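PDB 4H17: hydrolase, isochorismatase family, which probably acts as a hydrolase of the isochorismatase family, built on a Rossmann-like alpha/beta fold, though its natural substrate is not established. Local coordinates for residues Ala31-Leu36 with Phe88-Glu93; Asp46-Asn51 with Ala157-Asp162; Ile66-His71 with Glu98-Lys103. One frame throughout, in Å; residues are numbered along the deposited sequence. Where two conformers were deposited one is given.

Contact 1 of 3, residues Ala31-Leu36 with Phe88-Glu93; sequences AQKEYL and FIPGLE. With SO4 (sulfate ion), chain C.
Beyond the C-terminal ends of strands 24-29 and 66-71, two loops are joined by an isolated backbone bridge, Gln32 with Phe88. Its hydrogen bond is nearly straight: Ile89 N reaches Ala31 O at 2.8 Å (173° at the hydrogen), and Phe88 CA adds a C-H···O contact to the same oxygen. Beside the bridge, Ile89 lays its CG1 branch along the backbone of Gln32, CG1 standing 3.4 Å from Gln32 O. Leu92 CD1 packs on Ala31 CB at 3.7 Å, while Leu36 CD1 approaches Ile89 CG1 at 4.2 Å. Beyond CG the Lys33 chain is extended and passes the Phe88 carbonyl, with Lys33 CE 3.5 Å from Phe88 O and 3.9 Å from Pro90 CD, crossing the proline at about a right angle before NZ bonds Gln87. An alanine at Lys33 is likely to leave Gln87 without this partner and one side of Pro90 without its methylene packing. Tyr35, on the same loop, donates from OH to O4 of a sulfate, probably from the crystallisation liquor, at 2.7 Å. Pro90 and Gly91 hold the two central positions of a type II turn, in loops gathered past the C-terminal ends of parallel strands as in Rossmann-like folds.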
loop_
_atom_site.group_PDB
_atom_site.type_symbol
_atom_site.label_atom_id
_atom_site.label_comp_id
_atom_site.label_asym_id
_atom_site.label_seq_id
_atom_site.Cartn_x
_atom_site.Cartn_y
_atom_site.Cartn_z
ATOM N N ALA A 31 -2.950 12.193 -13.657
ATOM C CA ALA A 31 -2.788 13.658 -13.666
ATOM C C ALA A 31 -4.033 14.291 -14.305
ATOM O O ALA A 31 -4.024 14.817 -15.430
ATOM C CB ALA A 31 -1.489 14.037 -14.353
ATOM N N GLN A 32 -5.126 14.225 -13.545
ATOM C CA GLN A 32 -6.459 14.578 -14.033
ATOM C C GLN A 32 -7.121 15.708 -13.249
ATOM O O GLN A 32 -6.813 15.950 -12.094
ATOM C CB GLN A 32 -7.366 13.376 -14.012
ATOM C CG GLN A 32 -6.879 12.245 -14.886
ATOM C CD GLN A 32 -7.755 11.048 -14.761
ATOM O OE1 GLN A 32 -7.459 10.095 -14.003
ATOM N NE2 GLN A 32 -8.857 11.048 -15.543
ATOM N N LYS A 33 -8.073 16.372 -13.911
ATOM C CA LYS A 33 -8.681 17.593 -13.358
ATOM C C LYS A 33 -9.578 17.360 -12.099
ATOM O O LYS A 33 -9.788 18.293 -11.293
ATOM C CB LYS A 33 -9.457 18.354 -14.437
ATOM C CG LYS A 33 -8.653 18.885 -15.588
ATOM C CD LYS A 33 -9.507 19.764 -16.503
ATOM C CE LYS A 33 -8.700 20.424 -17.581
ATOM N NZ LYS A 33 -9.616 21.126 -18.510
ATOM N N GLU A 34 -10.052 16.126 -11.898
ATOM C CA GLU A 34 -10.779 15.730 -10.702
ATOM C C GLU A 34 -10.084 16.238 -9.444
ATOM O O GLU A 34 -10.749 16.697 -8.519
ATOM C CB GLU A 34 -10.891 14.206 -10.649
ATOM C CG GLU A 34 -11.615 13.678 -9.424
ATOM C CD GLU A 34 -13.111 13.945 -9.398
ATOM O OE1 GLU A 34 -13.804 13.645 -10.395
ATOM O OE2 GLU A 34 -13.633 14.447 -8.386
ATOM N N TYR A 35 -8.753 16.248 -9.462
ATOM C CA TYR A 35 -7.980 16.552 -8.278
ATOM C C TYR A 35 -7.772 18.042 -8.028
ATOM O O TYR A 35 -7.027 18.401 -7.078
ATOM C CB TYR A 35 -6.636 15.847 -8.347
ATOM C CG TYR A 35 -6.686 14.346 -8.373
ATOM C CD1 TYR A 35 -7.301 13.631 -7.336
ATOM C CD2 TYR A 35 -6.122 13.617 -9.434
ATOM C CE1 TYR A 35 -7.316 12.249 -7.354
ATOM C CE2 TYR A 35 -6.160 12.235 -9.446
ATOM C CZ TYR A 35 -6.748 11.564 -8.421
ATOM O OH TYR A 35 -6.649 10.185 -8.594
ATOM N N LEU A 36 -8.300 18.904 -8.917
ATOM C CA LEU A 36 -8.044 20.354 -8.787
ATOM C C LEU A 36 -9.179 21.094 -8.054
ATOM O O LEU A 36 -9.054 22.283 -7.716
ATOM C CB LEU A 36 -7.821 20.949 -10.173
ATOM C CG LEU A 36 -6.670 20.469 -11.061
ATOM C CD1 LEU A 36 -6.593 21.144 -12.431
ATOM C CD2 LEU A 36 -5.344 20.592 -10.346
ATOM N N PHE A 88 -7.004 15.450 -18.762
ATOM C CA PHE A 88 -5.695 15.767 -18.245
ATOM C C PHE A 88 -5.601 17.162 -17.666
ATOM O O PHE A 88 -6.158 18.152 -18.224
ATOM C CB PHE A 88 -4.618 15.587 -19.325
ATOM C CG PHE A 88 -4.382 14.173 -19.698
ATOM C CD1 PHE A 88 -3.651 13.360 -18.833
ATOM C CD2 PHE A 88 -4.866 13.654 -20.892
ATOM C CE1 PHE A 88 -3.423 12.042 -19.155
ATOM C CE2 PHE A 88 -4.625 12.330 -21.229
ATOM C CZ PHE A 88 -3.907 11.547 -20.350
ATOM N N ILE A 89 -4.844 17.285 -16.584
ATOM C CA ILE A 89 -4.471 18.584 -16.044
ATOM C C ILE A 89 -3.691 19.413 -17.085
ATOM O O ILE A 89 -2.802 18.936 -17.740
ATOM C CB ILE A 89 -3.575 18.403 -14.799
ATOM C CG1 ILE A 89 -4.399 17.797 -13.675
ATOM C CG2 ILE A 89 -2.886 19.709 -14.363
ATOM C CD1 ILE A 89 -3.567 17.321 -12.504
ATOM N N PRO A 90 -4.070 20.676 -17.271
ATOM C CA PRO A 90 -3.380 21.465 -18.291
ATOM C C PRO A 90 -1.858 21.447 -18.166
ATOM O O PRO A 90 -1.301 21.623 -17.043
ATOM C CB PRO A 90 -3.953 22.868 -18.086
ATOM C CG PRO A 90 -5.304 22.604 -17.483
ATOM C CD PRO A 90 -5.098 21.449 -16.565
ATOM N N GLY A 91 -1.218 21.156 -19.296
ATOM C CA GLY A 91 0.213 21.047 -19.398
ATOM C C GLY A 91 0.742 19.632 -19.246
ATOM O O GLY A 91 1.915 19.380 -19.555
ATOM N N LEU A 92 -0.107 18.721 -18.765
ATOM C CA LEU A 92 0.309 17.364 -18.511
ATOM C C LEU A 92 -0.304 16.395 -19.520
ATOM O O LEU A 92 -0.362 15.175 -19.273
ATOM C CB LEU A 92 -0.004 16.961 -17.060
ATOM C CG LEU A 92 0.578 17.853 -15.958
ATOM C CD1 LEU A 92 0.346 17.236 -14.589
ATOM C CD2 LEU A 92 2.060 18.111 -16.194
ATOM N N GLU A 93 -0.782 16.939 -20.640
ATOM C CA GLU A 93 -1.324 16.130 -21.717
ATOM C C GLU A 93 -0.239 15.261 -22.395
ATOM O O GLU A 93 0.897 15.712 -22.580
ATOM C CB GLU A 93 -1.998 16.988 -22.793
ATOM C CG GLU A 93 -3.020 17.993 -22.263
ATOM C CD GLU A 93 -2.451 19.331 -21.822
ATOM O OE1 GLU A 93 -1.216 19.519 -21.791
ATOM O OE2 GLU A 93 -3.281 20.213 -21.502
HETATM S S SO4 C . -6.687 7.469 -6.452
HETATM O O1 SO4 C . -6.660 6.877 -7.807
HETATM O O2 SO4 C . -5.372 7.482 -5.862
HETATM O O3 SO4 C . -7.544 6.598 -5.611
HETATM O O4 SO4 C . -7.334 8.793 -6.426
#

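Contact 2 of 3, residues Asp46-Asn51 with Ala157-Asp162; sequences DEAVAN and ASATRD. With EDO (1,2-ethanediol), chain H.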
loop_
_atom_site.group_PDB
_atom_site.type_symbol
_atom_site.label_atom_id
_atom_site.label_comp_id
_atom_site.label_asym_id
_atom_site.label_seq_id
_atom_site.Cartn_x
_atom_site.Cartn_y
_atom_site.Cartn_z
ATOM N N ASP A 46 -0.183 22.939 -6.992
ATOM C CA ASP A 46 0.572 23.841 -7.876
ATOM C C ASP A 46 1.993 23.323 -8.109
ATOM O O ASP A 46 2.481 23.258 -9.267
ATOM C CB ASP A 46 0.644 25.244 -7.256
ATOM C CG ASP A 46 -0.644 25.998 -7.377
ATOM O OD1 ASP A 46 -1.605 25.471 -7.967
ATOM O OD2 ASP A 46 -0.704 27.135 -6.865
ATOM N N GLU A 47 2.678 22.996 -7.005
ATOM C CA GLU A 47 4.056 22.577 -7.125
ATOM C C GLU A 47 4.214 21.163 -7.600
ATOM O O GLU A 47 5.120 20.885 -8.354
ATOM C CB GLU A 47 4.865 22.781 -5.850
ATOM C CG GLU A 47 6.380 22.723 -6.089
ATOM C CD GLU A 47 6.911 23.759 -7.103
ATOM O OE1 GLU A 47 6.210 24.756 -7.405
ATOM O OE2 GLU A 47 8.046 23.578 -7.615
ATOM N N ALA A 48 3.311 20.263 -7.192
ATOM C CA ALA A 48 3.367 18.900 -7.723
ATOM C C ALA A 48 3.173 18.865 -9.230
ATOM O O ALA A 48 3.946 18.185 -9.936
ATOM C CB ALA A 48 2.351 18.003 -7.068
ATOM N N VAL A 49 2.208 19.615 -9.745
ATOM C CA VAL A 49 1.985 19.694 -11.188
ATOM C C VAL A 49 3.170 20.333 -11.907
ATOM O O VAL A 49 3.593 19.846 -12.931
ATOM C CB VAL A 49 0.682 20.456 -11.527
ATOM C CG1 VAL A 49 0.534 20.750 -13.017
ATOM C CG2 VAL A 49 -0.519 19.680 -11.037
ATOM N N ALA A 50 3.733 21.398 -11.333
ATOM C CA ALA A 50 4.909 22.010 -11.941
ATOM C C ALA A 50 6.050 20.981 -12.024
ATOM O O ALA A 50 6.790 20.946 -13.010
ATOM C CB ALA A 50 5.332 23.241 -11.148
ATOM N N ASN A 51 6.176 20.118 -11.010
ATOM C CA ASN A 51 7.230 19.088 -11.030
ATOM C C ASN A 51 6.974 17.956 -12.019
ATOM O O ASN A 51 7.899 17.510 -12.676
ATOM C CB ASN A 51 7.562 18.585 -9.637
ATOM C CG ASN A 51 8.425 19.555 -8.864
ATOM O OD1 ASN A 51 9.318 20.215 -9.421
ATOM N ND2 ASN A 51 8.204 19.639 -7.561
ATOM N N ALA A 157 6.436 15.430 -6.751
ATOM C CA ALA A 157 5.647 15.341 -7.991
ATOM C C ALA A 157 4.450 14.413 -7.744
ATOM O O ALA A 157 3.940 13.746 -8.667
ATOM C CB ALA A 157 6.490 14.831 -9.116
ATOM N N SER A 158 4.027 14.367 -6.498
ATOM C CA SER A 158 2.912 13.515 -6.059
ATOM C C SER A 158 2.212 14.264 -4.937
ATOM O O SER A 158 2.809 15.149 -4.278
ATOM C CB SER A 158 3.438 12.142 -5.646
ATOM O OG SER A 158 2.384 11.289 -5.130
ATOM N N ALA A 159 0.947 13.945 -4.689
ATOM C CA ALA A 159 0.184 14.618 -3.685
ATOM C C ALA A 159 -0.953 13.787 -3.193
ATOM O O ALA A 159 -1.350 12.793 -3.815
ATOM C CB ALA A 159 -0.343 15.952 -4.212
ATOM N N THR A 160 -1.523 14.240 -2.100
ATOM C CA THR A 160 -2.708 13.647 -1.544
ATOM C C THR A 160 -3.602 14.735 -0.915
ATOM O O THR A 160 -3.466 15.951 -1.219
ATOM C CB THR A 160 -2.329 12.511 -0.588
ATOM O OG1 THR A 160 -3.514 11.841 -0.140
ATOM C CG2 THR A 160 -1.560 13.025 0.580
ATOM N N ARG A 161 -4.586 14.280 -0.155
ATOM C CA ARG A 161 -5.515 15.190 0.527
ATOM C C ARG A 161 -5.631 14.884 2.030
ATOM O O ARG A 161 -5.130 13.866 2.529
ATOM C CB ARG A 161 -6.853 15.146 -0.163
ATOM C CG ARG A 161 -7.665 13.871 0.114
ATOM C CD ARG A 161 -8.943 13.785 -0.718
ATOM N NE ARG A 161 -9.981 12.941 -0.091
ATOM C CZ ARG A 161 -9.954 11.611 -0.010
ATOM N NH1 ARG A 161 -8.954 10.905 -0.542
ATOM N NH2 ARG A 161 -10.955 11.001 0.612
ATOM N N ASP A 162 -6.246 15.814 2.769
ATOM C CA ASP A 162 -6.600 15.578 4.145
ATOM C C ASP A 162 -7.455 14.334 4.246
ATOM O O ASP A 162 -8.443 14.193 3.511
ATOM C CB ASP A 162 -7.408 16.740 4.740
ATOM C CG ASP A 162 -6.620 18.040 4.924
ATOM O OD1 ASP A 162 -5.433 18.120 4.643
ATOM O OD2 ASP A 162 -7.251 19.013 5.385
HETATM C C1 EDO H . 1.307 17.555 0.622
HETATM O O1 EDO H . 0.682 18.834 0.413
HETATM C C2 EDO H . 1.076 16.730 -0.642
HETATM O O2 EDO H . -0.310 16.483 -0.888
#
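Near the packing of Ala48 on Ala159, the shortest polar bond is that of Thr160 N, which donates almost straight (176°) to O2 of a 1,2-ethanediol at 2.8 Å. The diol, probably left by the crystallisation liquor, also bonds Ser43 O, and its O2 lies 3.4 Å from Ala159 CB. Between helix segment 46-51 and segment 157-162 themselves no hydrogen bond forms; small side chains do the work. The backbones come close, with Ala48 CA only 4.2 Å from Ala157 CA, an approach that alanines on both sides permit. Ala48 directs its methyl at the strand, where CB stands 4.0 Å from Ser158 O and 4.4 Å from Ala159 CB. One helical turn on, Asn51 sets its CB against Ala157 CB at 3.9 Å. With CG anti to the carbonyl carbon, chi1 -77° sends the buried amide to partners at both ends: ND2 bonds Asp156 O and OD1 accepts from Arg54. Ser158 points away from the helix and, in the conformer given, spends its OG on Gly130 O. Phe131 of strand 125-131 touches both Ala48 and Ala159, widening the apolar patch. Farther along, Arg161 makes a salt bridge with Asp185 of the second subunit, which ties the end of the segment to the dimer interface. The chain turns a corner at Ala157, and the helix start rests on the strand there, seated closely through alanines. Helix 45-61 is the helix of the beta-alpha-beta crossover from strand 24-29 to strand 66-71, a unit typical of a Rossmann-like fold.

Contact 3 of 3, residues Ile66-His71 with Glu98-Lys103; sequences IIHVRH and EIVIEK. With SO4 (sulfate ion), chain E; SO4 (sulfate ion), chain C.
His68 and Glu98 meet obliquely, ring and carboxylate planes 23° apart. His68 NE2 donates to Glu98 OE1 at 2.8 Å; the oxygen lies close to the ring plane, but the nitrogen stands above the carboxylate plane (35° out of it). OE1 also accepts from Leu95 N, and OE2 forms a salt bridge with Arg60, a double hold that probably fixes the carboxylate's rotation. Ile66 runs side by side with Glu98, Ile66 CD1 3.4 Å from Glu98 OE2. Ile67 and Ile99 likewise lie alongside each other, Ile67 CG1 4.0 Å from Ile99 CB. Val69 lies alongside Ile101 and also crosses Lys103 at about a right angle: Val69 CG1 presses on Lys103 CD at 3.4 Å, tighter than usual for carbons. Lys103 CG sits between the backbone N and the carbonyl carbon (chi1 71°), which starts the chain over Val69, and a bend at its end brings NZ 4.0 Å over one face of the His71 ring, offset toward the rim. NZ bonds Met105 O and Ser136. At its edge the His71 ring gives ND1 to O4 of one sulfate (2.8 Å) and NE2 to O1 of the other (2.7 Å); both ions probably come from the crystallisation liquor, yet their binding is consistent with an anion pocket at the strand ends. Hydrogen bonds of a parallel pair join the strands, among them His68 N to Ile99 O at 2.8 Å. Strand 99-103 is the outermost of the sheet in this chain; strand 66-71 separates it from strand 24-29, with helix 114-121 packed against Ile67 and Ile99, and helix 45-61 against Ile66 and His68.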
loop_
_atom_site.group_PDB
_atom_site.type_symbol
_atom_site.label_atom_id
_atom_site.label_comp_id
_atom_site.label_asym_id
_atom_site.label_seq_id
_atom_site.Cartn_x
_atom_site.Cartn_y
_atom_site.Cartn_z
ATOM N N ILE A 66 7.402 7.152 -21.908
ATOM C CA ILE A 66 6.541 7.834 -20.986
ATOM C C ILE A 66 5.163 7.192 -21.021
ATOM O O ILE A 66 4.563 7.027 -22.099
ATOM C CB ILE A 66 6.384 9.328 -21.359
ATOM C CG1 ILE A 66 7.755 10.026 -21.372
ATOM C CG2 ILE A 66 5.373 10.024 -20.458
ATOM C CD1 ILE A 66 7.766 11.373 -22.074
ATOM N N ILE A 67 4.682 6.849 -19.842
ATOM C CA ILE A 67 3.369 6.172 -19.665
ATOM C C ILE A 67 2.459 7.031 -18.805
ATOM O O ILE A 67 2.816 7.427 -17.685
ATOM C CB ILE A 67 3.528 4.833 -18.980
ATOM C CG1 ILE A 67 4.383 3.906 -19.835
ATOM C CG2 ILE A 67 2.149 4.286 -18.646
ATOM C CD1 ILE A 67 4.835 2.624 -19.149
ATOM N N HIS A 68 1.324 7.419 -19.363
ATOM C CA HIS A 68 0.298 8.156 -18.650
ATOM C C HIS A 68 -0.842 7.199 -18.271
ATOM O O HIS A 68 -1.398 6.492 -19.133
ATOM C CB HIS A 68 -0.296 9.254 -19.533
ATOM C CG HIS A 68 0.708 10.160 -20.170
ATOM N ND1 HIS A 68 0.979 11.416 -19.671
ATOM C CD2 HIS A 68 1.478 10.019 -21.269
ATOM C CE1 HIS A 68 1.895 11.997 -20.428
ATOM N NE2 HIS A 68 2.202 11.179 -21.416
ATOM N N VAL A 69 -1.199 7.213 -17.005
ATOM C CA VAL A 69 -2.306 6.432 -16.481
ATOM C C VAL A 69 -3.461 7.365 -16.100
ATOM O O VAL A 69 -3.207 8.383 -15.467
ATOM C CB VAL A 69 -1.824 5.624 -15.253
ATOM C CG1 VAL A 69 -2.965 4.874 -14.632
ATOM C CG2 VAL A 69 -0.673 4.678 -15.611
ATOM N N ARG A 70 -4.706 6.998 -16.413
ATOM C CA ARG A 70 -5.876 7.694 -15.934
ATOM C C ARG A 70 -6.929 6.717 -15.463
ATOM O O ARG A 70 -6.967 5.556 -15.896
ATOM C CB ARG A 70 -6.537 8.520 -17.058
ATOM C CG ARG A 70 -5.802 9.779 -17.440
ATOM C CD ARG A 70 -6.674 10.657 -18.325
ATOM N NE ARG A 70 -6.888 10.083 -19.671
ATOM C CZ ARG A 70 -7.442 10.765 -20.695
ATOM N NH1 ARG A 70 -7.919 11.982 -20.538
ATOM N NH2 ARG A 70 -7.544 10.187 -21.890
ATOM N N HIS A 71 -7.823 7.221 -14.623
ATOM C CA HIS A 71 -9.024 6.502 -14.244
ATOM C C HIS A 71 -9.929 6.277 -15.438
ATOM O O HIS A 71 -10.108 7.180 -16.285
ATOM C CB HIS A 71 -9.817 7.268 -13.222
ATOM C CG HIS A 71 -9.244 7.259 -11.852
ATOM N ND1 HIS A 71 -9.976 6.933 -10.736
ATOM C CD2 HIS A 71 -8.011 7.574 -11.417
ATOM C CE1 HIS A 71 -9.204 6.998 -9.672
ATOM N NE2 HIS A 71 -8.018 7.436 -10.054
ATOM N N GLU A 98 3.610 8.618 -26.958
ATOM C CA GLU A 98 3.544 8.304 -25.554
ATOM C C GLU A 98 2.422 7.346 -25.270
ATOM O O GLU A 98 1.440 7.300 -25.974
ATOM C CB GLU A 98 3.445 9.566 -24.740
ATOM C CG GLU A 98 4.661 10.459 -24.975
ATOM C CD GLU A 98 4.612 11.802 -24.290
ATOM O OE1 GLU A 98 3.593 12.130 -23.624
ATOM O OE2 GLU A 98 5.602 12.545 -24.457
ATOM N N ILE A 99 2.634 6.518 -24.275
ATOM C CA ILE A 99 1.669 5.467 -23.918
ATOM C C ILE A 99 0.613 6.033 -22.957
ATOM O O ILE A 99 0.934 6.779 -22.028
ATOM C CB ILE A 99 2.427 4.312 -23.277
ATOM C CG1 ILE A 99 3.337 3.682 -24.314
ATOM C CG2 ILE A 99 1.515 3.343 -22.588
ATOM C CD1 ILE A 99 4.515 2.995 -23.724
ATOM N N VAL A 100 -0.655 5.652 -23.165
ATOM C CA VAL A 100 -1.755 6.140 -22.330
ATOM C C VAL A 100 -2.686 4.992 -22.006
ATOM O O VAL A 100 -3.176 4.321 -22.912
ATOM C CB VAL A 100 -2.551 7.288 -23.012
ATOM C CG1 VAL A 100 -3.553 7.907 -22.047
ATOM C CG2 VAL A 100 -1.652 8.403 -23.493
ATOM N N ILE A 101 -2.895 4.761 -20.725
ATOM C CA ILE A 101 -3.821 3.745 -20.301
ATOM C C ILE A 101 -4.887 4.237 -19.363
ATOM O O ILE A 101 -4.746 5.266 -18.648
ATOM C CB ILE A 101 -3.081 2.560 -19.671
ATOM C CG1 ILE A 101 -2.265 3.002 -18.455
ATOM C CG2 ILE A 101 -2.183 1.868 -20.715
ATOM C CD1 ILE A 101 -1.719 1.835 -17.679
ATOM N N GLU A 102 -5.974 3.476 -19.404
ATOM C CA GLU A 102 -7.117 3.689 -18.518
ATOM C C GLU A 102 -7.272 2.504 -17.613
ATOM O O GLU A 102 -7.204 1.342 -18.060
ATOM C CB GLU A 102 -8.435 3.801 -19.286
ATOM C CG GLU A 102 -8.410 4.572 -20.567
ATOM C CD GLU A 102 -9.820 4.949 -21.007
ATOM O OE1 GLU A 102 -10.407 5.882 -20.426
ATOM O OE2 GLU A 102 -10.344 4.276 -21.915
ATOM N N LYS A 103 -7.459 2.786 -16.334
ATOM C CA LYS A 103 -7.509 1.730 -15.324
ATOM C C LYS A 103 -8.751 1.818 -14.411
ATOM O O LYS A 103 -9.282 2.936 -14.143
ATOM C CB LYS A 103 -6.237 1.794 -14.482
ATOM C CG LYS A 103 -6.199 2.997 -13.558
ATOM C CD LYS A 103 -4.990 2.974 -12.638
ATOM C CE LYS A 103 -5.096 4.055 -11.591
ATOM N NZ LYS A 103 -6.164 3.884 -10.592
HETATM S S SO4 E . -12.790 5.007 -11.299
HETATM O O1 SO4 E . -12.232 4.494 -9.994
HETATM O O2 SO4 E . -14.263 4.736 -11.241
HETATM O O3 SO4 E . -12.094 4.519 -12.441
HETATM O O4 SO4 E . -12.685 6.483 -11.170
HETATM S S SO4 C . -6.687 7.469 -6.452
HETATM O O1 SO4 C . -6.660 6.877 -7.807
HETATM O O2 SO4 C . -5.372 7.482 -5.862
HETATM O O3 SO4 C . -7.544 6.598 -5.611
HETATM O O4 SO4 C . -7.334 8.793 -6.426
HETATM O O HOH W 1 -6.471 7.471 -20.316
#

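Contact 2 is wholly buried, whereas contacts 1 and 3 are partly buried, contact 3 including the edge strand. Contact 2 relies on methyl packing without a cross-bond; contact 1 on one backbone bridge and apolar packing; contact 3 on a ladder of backbone bonds with a His-Glu pair and charged ends. Contacts 1 and 2 meet through Val49, whose CG1 touches Ile89 and Leu92. Contacts 1 and 3 meet at Gln32 and His71 and share a sulfate, held by Tyr35 and His71. Contacts 2 and 3 do not touch, their nearest atoms about 10 Å apart, yet helix 45-61 and strand 66-71 are consecutive, and both contacts reach the same sheet.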